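Local coordinates for Thiol:disulfide interchange protein DsbA (Neisseria meningitidis MC58, PDB 3HZ8) that probably acts as a periplasmic disulfide oxidoreductase of the DsbA type, passing oxidising equivalents to substrate thiols through a redox-active disulfide within a thioredoxin fold, at residues L29-Y34 with V155-V160; R60-V65 with D141-L146. The protein carries 1 engineered substitution. All coordinates share one frame; numbering follows the deposited sequence.

Contact 1: residues L29-Y34 with V155-V160. Engineered in segment 155-160: Val155 (natural residue Thr).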
loop_
_atom_site.group_PDB
_atom_site.type_symbol
_atom_site.label_atom_id
_atom_site.label_comp_id
_atom_site.label_asym_id
_atom_site.label_seq_id
_atom_site.Cartn_x
_atom_site.Cartn_y
_atom_site.Cartn_z
ATOM N N LEU A 29 4.592 4.902 2.065
ATOM C CA LEU A 29 4.438 3.755 1.169
ATOM C C LEU A 29 4.133 2.491 1.976
ATOM O O LEU A 29 4.909 2.137 2.858
ATOM C CB LEU A 29 5.715 3.579 0.331
ATOM C CG LEU A 29 6.004 2.249 -0.358
ATOM C CD1 LEU A 29 4.866 1.814 -1.254
ATOM C CD2 LEU A 29 7.313 2.356 -1.140
ATOM N N GLU A 30 3.002 1.841 1.705
ATOM C CA GLU A 30 2.682 0.558 2.322
ATOM C C GLU A 30 2.798 -0.563 1.299
ATOM O O GLU A 30 2.104 -0.538 0.288
ATOM C CB GLU A 30 1.254 0.557 2.906
ATOM C CG GLU A 30 0.930 -0.731 3.679
ATOM C CD GLU A 30 -0.552 -1.046 3.776
ATOM O OE1 GLU A 30 -1.346 -0.402 3.083
ATOM O OE2 GLU A 30 -0.912 -1.966 4.533
ATOM N N PHE A 31 3.657 -1.542 1.577
ATOM C CA PHE A 31 3.613 -2.832 0.868
ATOM C C PHE A 31 2.661 -3.755 1.622
ATOM O O PHE A 31 2.718 -3.821 2.852
ATOM C CB PHE A 31 4.998 -3.484 0.791
ATOM C CG PHE A 31 5.957 -2.769 -0.135
ATOM C CD1 PHE A 31 5.960 -3.053 -1.494
ATOM C CD2 PHE A 31 6.886 -1.853 0.356
ATOM C CE1 PHE A 31 6.857 -2.412 -2.367
ATOM C CE2 PHE A 31 7.794 -1.221 -0.506
ATOM C CZ PHE A 31 7.767 -1.502 -1.873
ATOM N N PHE A 32 1.805 -4.473 0.896
ATOM C CA PHE A 32 0.783 -5.298 1.530
ATOM C C PHE A 32 0.445 -6.461 0.610
ATOM O O PHE A 32 0.930 -6.535 -0.524
ATOM C CB PHE A 32 -0.499 -4.475 1.803
ATOM C CG PHE A 32 -1.281 -4.137 0.549
ATOM C CD1 PHE A 32 -2.429 -4.860 0.218
ATOM C CD2 PHE A 32 -0.840 -3.141 -0.323
ATOM C CE1 PHE A 32 -3.137 -4.589 -0.955
ATOM C CE2 PHE A 32 -1.532 -2.866 -1.512
ATOM C CZ PHE A 32 -2.685 -3.586 -1.828
ATOM N N GLY A 33 -0.393 -7.367 1.099
ATOM C CA GLY A 33 -1.031 -8.365 0.234
ATOM C C GLY A 33 -2.480 -8.474 0.663
ATOM O O GLY A 33 -2.785 -8.333 1.852
ATOM N N TYR A 34 -3.381 -8.732 -0.285
ATOM C CA TYR A 34 -4.803 -8.878 0.065
ATOM C C TYR A 34 -5.106 -10.177 0.860
ATOM O O TYR A 34 -6.155 -10.291 1.496
ATOM C CB TYR A 34 -5.675 -8.819 -1.188
ATOM C CG TYR A 34 -5.876 -7.440 -1.759
ATOM C CD1 TYR A 34 -6.406 -6.408 -0.979
ATOM C CD2 TYR A 34 -5.584 -7.174 -3.091
ATOM C CE1 TYR A 34 -6.639 -5.132 -1.517
ATOM C CE2 TYR A 34 -5.807 -5.903 -3.638
ATOM C CZ TYR A 34 -6.327 -4.879 -2.844
ATOM O OH TYR A 34 -6.558 -3.625 -3.400
ATOM N N VAL A 155 5.000 -8.524 4.935
ATOM C CA VAL A 155 3.935 -7.533 4.835
ATOM C C VAL A 155 3.125 -7.568 6.131
ATOM O O VAL A 155 3.007 -8.621 6.761
ATOM C CB VAL A 155 3.010 -7.782 3.613
ATOM C CG1 VAL A 155 3.739 -7.461 2.334
ATOM C CG2 VAL A 155 2.477 -9.214 3.586
ATOM N N PRO A 156 2.578 -6.423 6.548
ATOM C CA PRO A 156 2.734 -5.107 5.929
ATOM C C PRO A 156 4.090 -4.515 6.222
ATOM O O PRO A 156 4.665 -4.779 7.278
ATOM C CB PRO A 156 1.653 -4.257 6.603
ATOM C CG PRO A 156 1.393 -4.933 7.922
ATOM C CD PRO A 156 1.704 -6.404 7.740
ATOM N N THR A 157 4.597 -3.723 5.278
ATOM C CA THR A 157 5.828 -2.938 5.471
ATOM C C THR A 157 5.482 -1.493 5.113
ATOM O O THR A 157 4.892 -1.245 4.061
ATOM C CB THR A 157 6.981 -3.452 4.555
ATOM O OG1 THR A 157 7.410 -4.748 5.009
ATOM C CG2 THR A 157 8.190 -2.504 4.563
ATOM N N VAL A 158 5.818 -0.540 5.982
ATOM C CA VAL A 158 5.545 0.863 5.687
ATOM C C VAL A 158 6.851 1.625 5.690
ATOM O O VAL A 158 7.626 1.521 6.635
ATOM C CB VAL A 158 4.552 1.486 6.713
ATOM C CG1 VAL A 158 4.373 3.006 6.464
ATOM C CG2 VAL A 158 3.202 0.759 6.650
ATOM N N ILE A 159 7.074 2.373 4.604
ATOM C CA ILE A 159 8.278 3.159 4.424
ATOM C C ILE A 159 7.921 4.636 4.179
ATOM O O ILE A 159 7.081 4.948 3.331
ATOM C CB ILE A 159 9.116 2.570 3.264
ATOM C CG1 ILE A 159 9.696 1.216 3.690
ATOM C CG2 ILE A 159 10.216 3.535 2.832
ATOM C CD1 ILE A 159 9.898 0.237 2.558
ATOM N N VAL A 160 8.559 5.536 4.923
ATOM C CA VAL A 160 8.284 6.966 4.798
ATOM C C VAL A 160 9.436 7.673 4.107
ATOM O O VAL A 160 10.591 7.425 4.414
ATOM C CB VAL A 160 8.022 7.605 6.187
ATOM C CG1 VAL A 160 7.675 9.086 6.072
ATOM C CG2 VAL A 160 6.897 6.840 6.894
#
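Leu29 to Phe31 pair antiparallel with Thr157 to Ile159: the strand axes come within 4.7 Å at 163°, and two hydrogen-bonded pairs, Leu29 with Ile159 and Phe31 with Thr157, flank the non-hydrogen-bonded pair of Glu30 and Val158. The bond from Ile159 N to Leu29 O spans 2.8 Å; that from Thr157 N to Phe31 O is longer, 3.1 Å. CA-H...O contacts accompany these bonds, as where Pro156 CA approaches Phe31 O at 3.3 Å. On one face of the sheet, Ile159 CD1 meets the ring edge of Phe31 near its plane, 4.0 Å from CE2, while Leu29 CD1 lies over one ring face, toward the rim. Thr157 OG1 turns back to Gly154 O. On the other face, Glu30 swings CG away from its own N (chi1 -175°) and runs on extended, bringing CG to 4.0 Å from Val158 CG2 and OE2 to 4.0 Å from Pro156 CB. The engineered Val155 lays CG1 against Phe32 CA at 3.8 Å, just before the cis peptide to Pro156, the cis-proline of the thioredoxin fold, set beside Cys39. Strands 57-63 and 164-166 flank this pair within the sheet, and helix 37-50 covers Glu30 and Pro156.

Contact 2: residues R60-V65 with D141-L146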
loop_
_atom_site.group_PDB
_atom_site.type_symbol
_atom_site.label_atom_id
_atom_site.label_comp_id
_atom_site.label_asym_id
_atom_site.label_seq_id
_atom_site.Cartn_x
_atom_site.Cartn_y
_atom_site.Cartn_z
ATOM N N ARG A 60 0.804 5.865 -0.665
ATOM C CA ARG A 60 1.029 5.025 -1.836
ATOM C C ARG A 60 0.974 3.585 -1.364
ATOM O O ARG A 60 1.557 3.262 -0.320
ATOM C CB ARG A 60 2.424 5.307 -2.396
ATOM C CG ARG A 60 2.975 4.302 -3.407
ATOM C CD ARG A 60 4.432 4.649 -3.706
ATOM N NE ARG A 60 5.051 3.820 -4.740
ATOM C CZ ARG A 60 6.329 3.925 -5.110
ATOM N NH1 ARG A 60 7.121 4.826 -4.536
ATOM N NH2 ARG A 60 6.810 3.144 -6.077
ATOM N N THR A 61 0.317 2.721 -2.131
ATOM C CA THR A 61 0.283 1.299 -1.779
ATOM C C THR A 61 0.759 0.432 -2.937
ATOM O O THR A 61 0.502 0.745 -4.099
ATOM C CB THR A 61 -1.107 0.862 -1.279
ATOM O OG1 THR A 61 -2.055 0.989 -2.339
ATOM C CG2 THR A 61 -1.551 1.735 -0.116
ATOM N N GLU A 62 1.483 -0.632 -2.606
ATOM C CA GLU A 62 2.003 -1.564 -3.614
ATOM C C GLU A 62 1.795 -2.988 -3.102
ATOM O O GLU A 62 2.123 -3.283 -1.944
ATOM C CB GLU A 62 3.501 -1.324 -3.841
ATOM C CG GLU A 62 3.894 0.129 -4.211
ATOM C CD GLU A 62 3.451 0.556 -5.624
ATOM O OE1 GLU A 62 2.984 -0.299 -6.407
ATOM O OE2 GLU A 62 3.580 1.760 -5.956
ATOM N N HIS A 63 1.231 -3.852 -3.943
ATOM C CA HIS A 63 0.996 -5.255 -3.562
ATOM C C HIS A 63 2.250 -6.054 -3.854
ATOM O O HIS A 63 2.810 -5.947 -4.951
ATOM C CB HIS A 63 -0.184 -5.819 -4.365
ATOM C CG HIS A 63 -0.795 -7.065 -3.801
ATOM N ND1 HIS A 63 -0.159 -8.289 -3.790
ATOM C CD2 HIS A 63 -2.024 -7.279 -3.274
ATOM C CE1 HIS A 63 -0.950 -9.190 -3.230
ATOM N NE2 HIS A 63 -2.097 -8.609 -2.929
ATOM N N VAL A 64 2.711 -6.848 -2.887
ATOM C CA VAL A 64 3.893 -7.685 -3.129
ATOM C C VAL A 64 3.605 -8.766 -4.178
ATOM O O VAL A 64 2.454 -9.175 -4.370
ATOM C CB VAL A 64 4.453 -8.348 -1.827
ATOM C CG1 VAL A 64 5.027 -7.280 -0.895
ATOM C CG2 VAL A 64 3.413 -9.237 -1.127
ATOM N N VAL A 65 4.653 -9.215 -4.872
ATOM C CA VAL A 65 4.529 -10.349 -5.794
ATOM C C VAL A 65 5.642 -11.337 -5.454
ATOM O O VAL A 65 6.816 -11.084 -5.738
ATOM C CB VAL A 65 4.577 -9.914 -7.283
ATOM C CG1 VAL A 65 4.491 -11.134 -8.210
ATOM C CG2 VAL A 65 3.477 -8.898 -7.579
ATOM N N ASP A 141 3.391 -5.260 -12.940
ATOM C CA ASP A 141 4.778 -5.562 -13.274
ATOM C C ASP A 141 5.749 -4.752 -12.424
ATOM O O ASP A 141 6.793 -5.245 -11.979
ATOM C CB ASP A 141 5.013 -5.231 -14.747
ATOM C CG ASP A 141 4.242 -6.132 -15.677
ATOM O OD1 ASP A 141 3.657 -7.122 -15.198
ATOM O OD2 ASP A 141 4.229 -5.854 -16.892
ATOM N N LYS A 142 5.394 -3.484 -12.229
ATOM C CA LYS A 142 6.195 -2.575 -11.399
ATOM C C LYS A 142 6.176 -3.042 -9.931
ATOM O O LYS A 142 7.192 -2.976 -9.247
ATOM C CB LYS A 142 5.692 -1.131 -11.538
ATOM C CG LYS A 142 6.396 -0.080 -10.671
ATOM C CD LYS A 142 7.840 0.145 -11.056
ATOM C CE LYS A 142 8.480 1.257 -10.215
ATOM N NZ LYS A 142 9.933 1.347 -10.510
ATOM N N MET A 143 5.025 -3.511 -9.449
ATOM C CA MET A 143 4.960 -4.046 -8.078
ATOM C C MET A 143 5.898 -5.237 -7.892
ATOM O O MET A 143 6.576 -5.355 -6.864
ATOM C CB MET A 143 3.518 -4.410 -7.716
ATOM C CG MET A 143 2.591 -3.208 -7.681
ATOM S SD MET A 143 0.903 -3.681 -7.281
ATOM C CE MET A 143 -0.001 -2.164 -7.651
ATOM N N GLN A 144 5.950 -6.129 -8.879
ATOM C CA GLN A 144 6.888 -7.234 -8.790
ATOM C C GLN A 144 8.336 -6.761 -8.774
ATOM O O GLN A 144 9.136 -7.251 -7.978
ATOM C CB GLN A 144 6.686 -8.247 -9.921
ATOM C CG GLN A 144 7.556 -9.470 -9.752
ATOM C CD GLN A 144 7.275 -10.550 -10.772
ATOM O OE1 GLN A 144 6.266 -10.517 -11.475
ATOM N NE2 GLN A 144 8.174 -11.517 -10.853
ATOM N N GLU A 145 8.653 -5.817 -9.667
ATOM C CA GLU A 145 9.982 -5.222 -9.716
ATOM C C GLU A 145 10.386 -4.602 -8.376
ATOM O O GLU A 145 11.494 -4.805 -7.929
ATOM C CB GLU A 145 10.067 -4.195 -10.849
ATOM C CG GLU A 145 11.451 -3.561 -11.030
ATOM C CD GLU A 145 11.559 -2.172 -10.409
ATOM O OE1 GLU A 145 10.871 -1.247 -10.904
ATOM O OE2 GLU A 145 12.333 -2.000 -9.429
ATOM N N LEU A 146 9.487 -3.849 -7.745
ATOM C CA LEU A 146 9.789 -3.263 -6.434
ATOM C C LEU A 146 10.040 -4.337 -5.384
ATOM O O LEU A 146 10.970 -4.234 -4.587
ATOM C CB LEU A 146 8.661 -2.348 -5.963
ATOM C CG LEU A 146 8.423 -1.082 -6.786
ATOM C CD1 LEU A 146 7.118 -0.427 -6.370
ATOM C CD2 LEU A 146 9.592 -0.101 -6.628
#
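The salt bridge of Arg60 NE to Glu62 OE2, 2.8 Å long and nearly straight at 174°, is a polar pair that Leu146 touches with one methyl. It lies in the guanidinium plane and uses the anti lone pair of OE2. Glu62 reaches it by bending at chi2 (-70°). Leu146 CD1 is 3.6 Å from Arg60 NH2 and 3.9 Å from Glu62 CD, while Arg60 NH1 pairs with Glu27 as well. Met143 has the largest share of the contact on the helix side, directed at the strand: its CG presses on Glu62 OE1 at 3.2 Å, and the extended chain beyond CG carries SD to His63 N, where a weak hydrogen bond of 3.4 Å forms. Its CB meets His63 O at 3.2 Å, a carbonyl buried here without a hydrogen-bond partner in the model. Past the end of the strand, Val65 crosses Gln144 at about a right angle, CB to CB 3.8 Å, while Gln144 NE2 turns to Glu148. Segment 141-146 crosses strand residues 60-63 at 85°, and the helix brings carbon and sulfur against polar atoms of the strand. The charge of Glu62 is probably balanced by Arg60, since the helix segment gives it no hydrogen-bond donor.

Contacts 1 and 2 share one sheet, with centres about 10 Å apart. Strands 26-32 and 57-63 run parallel as neighbours, joined by probable hydrogen bonds from Glu30 N to Arg60 O (2.9 Å) and from Glu62 N to Glu30 O (3.0 Å). Contact 2 is nested in the chain loop that contact 1 closes. Contact 1 reaches the redox-active Cys36-Cys39 disulfide through Pro156 and the engineered Val155; from contact 2 the side chain of His63 lies near it without touching. Val155 also touches Val64, and His63 meets the rings of Phe32 and Tyr34, its NE2 packing 2.9 Å from Tyr34 N. Contact 1 thus borders the disulfide, whereas contact 2 brings helix 134-149 against the outer strand 57-63.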